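Long-range contacts in tRNA (adenine(9)-N1)-methyltransferase (Sulfolobus acidocaldarius, PDB 5A7Z), which catalyses the S-adenosyl-L-methionine-dependent methylation of N1 of adenosine 9 in tRNA: residues 65-70 with 90-95; 227-232 with 261-266. All blocks are in the same frame, centred on the assembly; numbering follows the deposited sequence.

Interaction 1 of 2, residues 65-70 with 90-95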
loop_
_atom_site.group_PDB
_atom_site.type_symbol
_atom_site.label_atom_id
_atom_site.label_comp_id
_atom_site.label_asym_id
_atom_site.label_seq_id
_atom_site.Cartn_x
_atom_site.Cartn_y
_atom_site.Cartn_z
ATOM N N GLU A 65 -20.703 23.758 -2.950
ATOM C CA GLU A 65 -20.436 25.061 -3.478
ATOM C C GLU A 65 -20.085 24.990 -4.945
ATOM O O GLU A 65 -19.503 24.058 -5.428
ATOM C CB GLU A 65 -19.358 25.783 -2.668
ATOM C CG GLU A 65 -17.948 25.294 -2.866
ATOM C CD GLU A 65 -16.914 26.324 -2.499
ATOM O OE1 GLU A 65 -17.246 27.336 -1.918
ATOM O OE2 GLU A 65 -15.764 26.126 -2.796
ATOM N N ARG A 66 -20.486 26.003 -5.647
ATOM C CA ARG A 66 -20.360 26.033 -7.091
ATOM C C ARG A 66 -19.045 26.703 -7.515
ATOM O O ARG A 66 -18.756 27.794 -7.113
ATOM C CB ARG A 66 -21.566 26.724 -7.724
ATOM C CG ARG A 66 -21.273 27.412 -9.059
ATOM C CD ARG A 66 -21.647 26.552 -10.244
ATOM N NE ARG A 66 -23.088 26.297 -10.303
ATOM C CZ ARG A 66 -23.702 25.693 -11.321
ATOM N NH1 ARG A 66 -23.018 25.298 -12.386
ATOM N NH2 ARG A 66 -25.005 25.489 -11.279
ATOM N N ARG A 67 -18.243 26.000 -8.299
ATOM C CA ARG A 67 -16.979 26.508 -8.781
ATOM C C ARG A 67 -16.821 26.168 -10.237
ATOM O O ARG A 67 -17.466 25.263 -10.765
ATOM C CB ARG A 67 -15.807 25.895 -8.013
ATOM C CG ARG A 67 -15.864 26.078 -6.495
ATOM C CD ARG A 67 -15.679 27.527 -6.114
ATOM N NE ARG A 67 -14.327 27.967 -6.445
ATOM C CZ ARG A 67 -13.280 27.766 -5.664
ATOM N NH1 ARG A 67 -13.445 27.168 -4.500
ATOM N NH2 ARG A 67 -12.087 28.148 -6.051
ATOM N N GLU A 68 -15.947 26.882 -10.899
ATOM C CA GLU A 68 -15.555 26.505 -12.214
ATOM C C GLU A 68 -14.094 26.169 -12.105
ATOM O O GLU A 68 -13.471 26.506 -11.133
ATOM C CB GLU A 68 -15.783 27.652 -13.193
ATOM C CG GLU A 68 -14.882 28.835 -12.957
ATOM C CD GLU A 68 -15.081 29.909 -14.003
ATOM O OE1 GLU A 68 -16.254 30.353 -14.199
ATOM O OE2 GLU A 68 -14.069 30.292 -14.642
ATOM N N GLY A 69 -13.546 25.478 -13.074
ATOM C CA GLY A 69 -12.132 25.229 -13.040
ATOM C C GLY A 69 -11.773 24.505 -14.282
ATOM O O GLY A 69 -12.621 24.272 -15.143
HETATM N N MSE A 70 -10.522 24.135 -14.400
HETATM C CA MSE A 70 -10.103 23.429 -15.579
HETATM C C MSE A 70 -9.960 21.993 -15.203
HETATM O O MSE A 70 -9.597 21.686 -14.091
HETATM C CB MSE A 70 -8.832 24.093 -16.090
HETATM C CG MSE A 70 -7.571 23.354 -15.707
HETATM SE SE MSE A 70 -6.140 23.972 -16.906
HETATM C CE MSE A 70 -6.295 22.614 -18.339
ATOM N N ARG A 90 -19.923 21.043 -8.071
ATOM C CA ARG A 90 -20.863 21.447 -7.001
ATOM C C ARG A 90 -20.323 21.117 -5.624
ATOM O O ARG A 90 -21.015 21.316 -4.614
ATOM C CB ARG A 90 -22.179 20.664 -7.160
ATOM C CG ARG A 90 -22.892 20.898 -8.476
ATOM C CD ARG A 90 -23.129 22.389 -8.664
ATOM N NE ARG A 90 -24.310 22.606 -9.472
ATOM C CZ ARG A 90 -25.410 23.219 -9.063
ATOM N NH1 ARG A 90 -25.501 23.739 -7.847
ATOM N NH2 ARG A 90 -26.418 23.314 -9.894
ATOM N N TYR A 91 -19.137 20.495 -5.589
ATOM C CA TYR A 91 -18.486 20.077 -4.353
ATOM C C TYR A 91 -17.011 20.414 -4.450
ATOM O O TYR A 91 -16.361 20.165 -5.493
ATOM C CB TYR A 91 -18.695 18.584 -4.117
ATOM C CG TYR A 91 -20.126 18.261 -3.783
ATOM C CD1 TYR A 91 -20.607 18.434 -2.503
ATOM C CD2 TYR A 91 -21.026 17.886 -4.778
ATOM C CE1 TYR A 91 -21.945 18.194 -2.188
ATOM C CE2 TYR A 91 -22.345 17.597 -4.474
ATOM C CZ TYR A 91 -22.804 17.773 -3.187
ATOM O OH TYR A 91 -24.141 17.571 -2.895
ATOM N N THR A 92 -16.502 21.024 -3.382
ATOM C CA THR A 92 -15.118 21.408 -3.286
ATOM C C THR A 92 -14.440 20.610 -2.181
ATOM O O THR A 92 -14.995 20.459 -1.082
ATOM C CB THR A 92 -14.987 22.909 -2.982
ATOM O OG1 THR A 92 -15.505 23.683 -4.074
ATOM C CG2 THR A 92 -13.542 23.268 -2.788
ATOM N N PHE A 93 -13.266 20.065 -2.477
ATOM C CA PHE A 93 -12.552 19.257 -1.507
ATOM C C PHE A 93 -11.705 20.179 -0.652
ATOM O O PHE A 93 -10.831 20.849 -1.162
ATOM C CB PHE A 93 -11.634 18.242 -2.215
ATOM C CG PHE A 93 -10.948 17.289 -1.281
ATOM C CD1 PHE A 93 -11.586 16.167 -0.846
ATOM C CD2 PHE A 93 -9.656 17.530 -0.840
ATOM C CE1 PHE A 93 -10.981 15.303 0.034
ATOM C CE2 PHE A 93 -9.044 16.670 0.039
ATOM C CZ PHE A 93 -9.699 15.532 0.439
ATOM N N ARG A 94 -11.917 20.177 0.650
ATOM C CA ARG A 94 -11.017 20.926 1.514
ATOM C C ARG A 94 -11.111 20.698 2.999
ATOM O O ARG A 94 -12.017 20.031 3.501
ATOM C CB ARG A 94 -11.186 22.407 1.253
ATOM C CG ARG A 94 -12.424 23.039 1.852
ATOM C CD ARG A 94 -12.195 24.534 1.933
ATOM N NE ARG A 94 -13.426 25.248 1.786
ATOM C CZ ARG A 94 -13.842 25.838 0.670
ATOM N NH1 ARG A 94 -13.115 25.825 -0.434
ATOM N NH2 ARG A 94 -15.009 26.446 0.670
ATOM N N LYS A 95 -10.213 21.387 3.690
ATOM C CA LYS A 95 -10.008 21.256 5.109
ATOM C C LYS A 95 -11.309 21.586 5.828
ATOM O O LYS A 95 -11.941 22.562 5.498
ATOM C CB LYS A 95 -8.870 22.240 5.511
ATOM C CG LYS A 95 -8.365 22.158 6.955
ATOM C CD LYS A 95 -8.262 20.734 7.451
ATOM C CE LYS A 95 -7.090 20.544 8.391
ATOM N NZ LYS A 95 -5.828 20.354 7.620
HETATM O O HOH W 1 -16.930 22.999 -6.363
#
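Thr92 and Glu65 meet where the short segments 65-70 and 91-95 run at 90° to each other. Glu65 OE2 accepts the Thr92 OG1 hydroxyl at 2.8 Å on its anti lone pair, the one away from the other oxygen. OE2 also lies almost in the plane of the Arg67 guanidinium, but Arg67 NH1, 3.1 Å away, meets it from the syn side, tilted out of the carboxylate plane. Glu65 OE1 sits 3.5 Å from Arg94 NH2 in a longer salt bridge, the carboxylate nearly perpendicular to that guanidinium, at its edge. Glu65 reaches this spot with CG between its backbone N and carbonyl carbon (chi1 74°) and an extended chain beyond; a glutamate suits it because one carboxylate can serve two arginines and a hydroxyl. A glutamine here would probably leave Arg67 and Arg94, whose NH1 atoms are 4.3 Å apart, without the negative charge between them. At the backbone, Glu65 N donates to Arg90 O at 3.0 Å, and a water donates to both Glu65 O and the buried Thr92 OG1.

The solvent side has no bond between its arginines: the Arg66 and Arg90 guanidinium groups overlap face to face but offset, planes 30° apart, and solvent probably screens the like charges. The chain turns a corner at Arg90, and strand 60-75 pairs antiparallel with 87-89 before it and 91-95 after it: a salt-bridge network at the bend of a curled β-sheet.

Interaction 2 of 2, residues 227-232 with 261-266; sequences VKIQLR and EAIISL
Ser265 N donates to Glu261 O at 2.9 Å, a helical bond in the turn that presents Ile263 and Ile264 to Ile229 and Leu231. This is a helix-on-loop packing in the SPOUT methyltransferase domain: helix 259-265, at the end of the modelled chain, lies against the segment that leaves strand 226-228. That strand belongs to the central sheet, where Val227 bonds through its backbone to Ile177 and Asp179.

No hydrogen bond crosses the interface; the contact is made by branched aliphatic side chains. Ile263 does most of the work. Its CG1 is anti to the carbonyl carbon (chi1 -67°) and the chain then runs on extended, which carries CD1 to 3.7 Å from Ile229 CG2. The two side chains run alongside in opposite senses, methyl against methyl, and both are buried, as suits side chains with no polar atom to satisfy. The same CD1 of Ile263 also touches the backbone oxygen Gln230 O at 3.7 Å, whereas the Gln230 side chain sets off away from the helix.

Toward the surface the packing thins. Leu231, with CG anti to its backbone nitrogen (chi1 -178°), extends over the helix and lies roughly square across the exposed Ile264. Its CD1 lies 4.1 Å from both Ile263 CG2 and Ile264 CD1.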
loop_
_atom_site.group_PDB
_atom_site.type_symbol
_atom_site.label_atom_id
_atom_site.label_comp_id
_atom_site.label_asym_id
_atom_site.label_seq_id
_atom_site.Cartn_x
_atom_site.Cartn_y
_atom_site.Cartn_z
ATOM N N VAL A 227 9.252 -16.120 -2.822
ATOM C CA VAL A 227 9.374 -15.463 -4.094
ATOM C C VAL A 227 10.563 -14.509 -4.052
ATOM O O VAL A 227 10.656 -13.660 -3.170
ATOM C CB VAL A 227 8.060 -14.752 -4.425
ATOM C CG1 VAL A 227 8.263 -13.602 -5.388
ATOM C CG2 VAL A 227 7.080 -15.759 -4.993
ATOM N N LYS A 228 11.523 -14.719 -4.957
ATOM C CA LYS A 228 12.666 -13.813 -5.067
ATOM C C LYS A 228 12.463 -12.820 -6.214
ATOM O O LYS A 228 12.088 -13.187 -7.332
ATOM C CB LYS A 228 13.982 -14.577 -5.251
ATOM C CG LYS A 228 13.942 -15.650 -6.315
ATOM C CD LYS A 228 15.316 -16.239 -6.558
ATOM C CE LYS A 228 15.208 -17.542 -7.329
ATOM N NZ LYS A 228 16.557 -18.104 -7.638
ATOM N N ILE A 229 12.679 -11.557 -5.911
ATOM C CA ILE A 229 12.566 -10.514 -6.894
ATOM C C ILE A 229 13.923 -10.328 -7.570
ATOM O O ILE A 229 14.899 -10.077 -6.895
ATOM C CB ILE A 229 12.142 -9.202 -6.238
ATOM C CG1 ILE A 229 10.674 -9.293 -5.812
ATOM C CG2 ILE A 229 12.376 -8.040 -7.199
ATOM C CD1 ILE A 229 10.188 -8.088 -5.029
ATOM N N GLN A 230 13.962 -10.482 -8.897
ATOM C CA GLN A 230 15.207 -10.336 -9.694
ATOM C C GLN A 230 15.091 -9.253 -10.769
ATOM O O GLN A 230 14.020 -9.007 -11.314
ATOM C CB GLN A 230 15.548 -11.638 -10.402
ATOM C CG GLN A 230 15.571 -12.853 -9.510
ATOM C CD GLN A 230 16.176 -14.038 -10.213
ATOM O OE1 GLN A 230 15.913 -14.266 -11.394
ATOM N NE2 GLN A 230 16.990 -14.798 -9.503
ATOM N N LEU A 231 16.211 -8.632 -11.083
ATOM C CA LEU A 231 16.297 -7.743 -12.216
ATOM C C LEU A 231 17.255 -8.380 -13.208
ATOM O O LEU A 231 18.396 -8.689 -12.860
ATOM C CB LEU A 231 16.830 -6.393 -11.767
ATOM C CG LEU A 231 16.941 -5.300 -12.823
ATOM C CD1 LEU A 231 15.555 -4.792 -13.190
ATOM C CD2 LEU A 231 17.818 -4.166 -12.313
ATOM N N ARG A 232 16.776 -8.614 -14.429
ATOM C CA ARG A 232 17.600 -9.191 -15.489
ATOM C C ARG A 232 18.217 -10.502 -15.011
ATOM O O ARG A 232 19.423 -10.725 -15.132
ATOM C CB ARG A 232 18.685 -8.197 -15.924
ATOM C CG ARG A 232 18.140 -7.004 -16.694
ATOM C CD ARG A 232 19.258 -6.171 -17.315
ATOM N NE ARG A 232 19.725 -5.132 -16.401
ATOM C CZ ARG A 232 19.166 -3.930 -16.271
ATOM N NH1 ARG A 232 18.109 -3.583 -17.011
ATOM N NH2 ARG A 232 19.660 -3.073 -15.386
ATOM N N GLU A 261 10.196 -2.055 -14.361
ATOM C CA GLU A 261 10.214 -0.598 -14.240
ATOM C C GLU A 261 9.990 -0.159 -12.820
ATOM O O GLU A 261 10.432 0.917 -12.421
ATOM C CB GLU A 261 9.133 0.032 -15.126
ATOM C CG GLU A 261 9.320 -0.237 -16.616
ATOM C CD GLU A 261 10.248 0.773 -17.311
ATOM O OE1 GLU A 261 11.477 0.833 -16.983
ATOM O OE2 GLU A 261 9.742 1.493 -18.212
ATOM N N ALA A 262 9.230 -0.963 -12.077
ATOM C CA ALA A 262 9.016 -0.705 -10.665
ATOM C C ALA A 262 10.362 -0.802 -9.956
ATOM O O ALA A 262 10.708 0.043 -9.154
ATOM C CB ALA A 262 8.017 -1.700 -10.093
ATOM N N ILE A 263 11.141 -1.827 -10.286
ATOM C CA ILE A 263 12.431 -1.991 -9.646
ATOM C C ILE A 263 13.332 -0.842 -10.021
ATOM O O ILE A 263 13.997 -0.272 -9.153
ATOM C CB ILE A 263 13.120 -3.312 -10.010
ATOM C CG1 ILE A 263 12.356 -4.488 -9.455
ATOM C CG2 ILE A 263 14.534 -3.349 -9.438
ATOM C CD1 ILE A 263 12.744 -5.813 -10.083
ATOM N N ILE A 264 13.339 -0.488 -11.309
ATOM C CA ILE A 264 14.175 0.616 -11.811
ATOM C C ILE A 264 13.876 1.878 -11.027
ATOM O O ILE A 264 14.782 2.509 -10.491
ATOM C CB ILE A 264 13.938 0.897 -13.330
ATOM C CG1 ILE A 264 14.518 -0.228 -14.215
ATOM C CG2 ILE A 264 14.529 2.247 -13.728
ATOM C CD1 ILE A 264 15.865 -0.731 -13.780
ATOM N N SER A 265 12.604 2.239 -10.942
ATOM C CA SER A 265 12.226 3.516 -10.342
ATOM C C SER A 265 12.701 3.652 -8.876
ATOM O O SER A 265 12.776 4.765 -8.357
ATOM C CB SER A 265 10.715 3.731 -10.451
ATOM O OG SER A 265 10.002 2.582 -10.034
ATOM N N LEU A 266 13.063 2.529 -8.235
ATOM C CA LEU A 266 13.579 2.534 -6.842
ATOM C C LEU A 266 15.091 2.315 -6.716
ATOM O O LEU A 266 15.812 2.231 -7.707
ATOM C CB LEU A 266 12.846 1.475 -5.998
ATOM C CG LEU A 266 11.563 2.014 -5.373
ATOM C CD1 LEU A 266 10.449 2.107 -6.394
ATOM C CD2 LEU A 266 11.126 1.173 -4.207
#

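Interaction 1 lies within the N-terminal sheet, interaction 2 beside the SPOUT sheet, and they share no secondary-structure element; their centres are about 40 Å apart and their nearest atoms about 25 Å. Interaction 1 is a surface contact between strands, so charge dominates it: a glutamate gathers Arg67, Arg94 and a hydroxyl there. Interaction 2, partly buried and closer to the centre of the chain, joins a C-terminal helix to the segment following a strand of the SPOUT sheet, and rests mainly on aliphatic packing, with no hydrogen bond across it. Along the chain they follow in series, the first closing before the second opens.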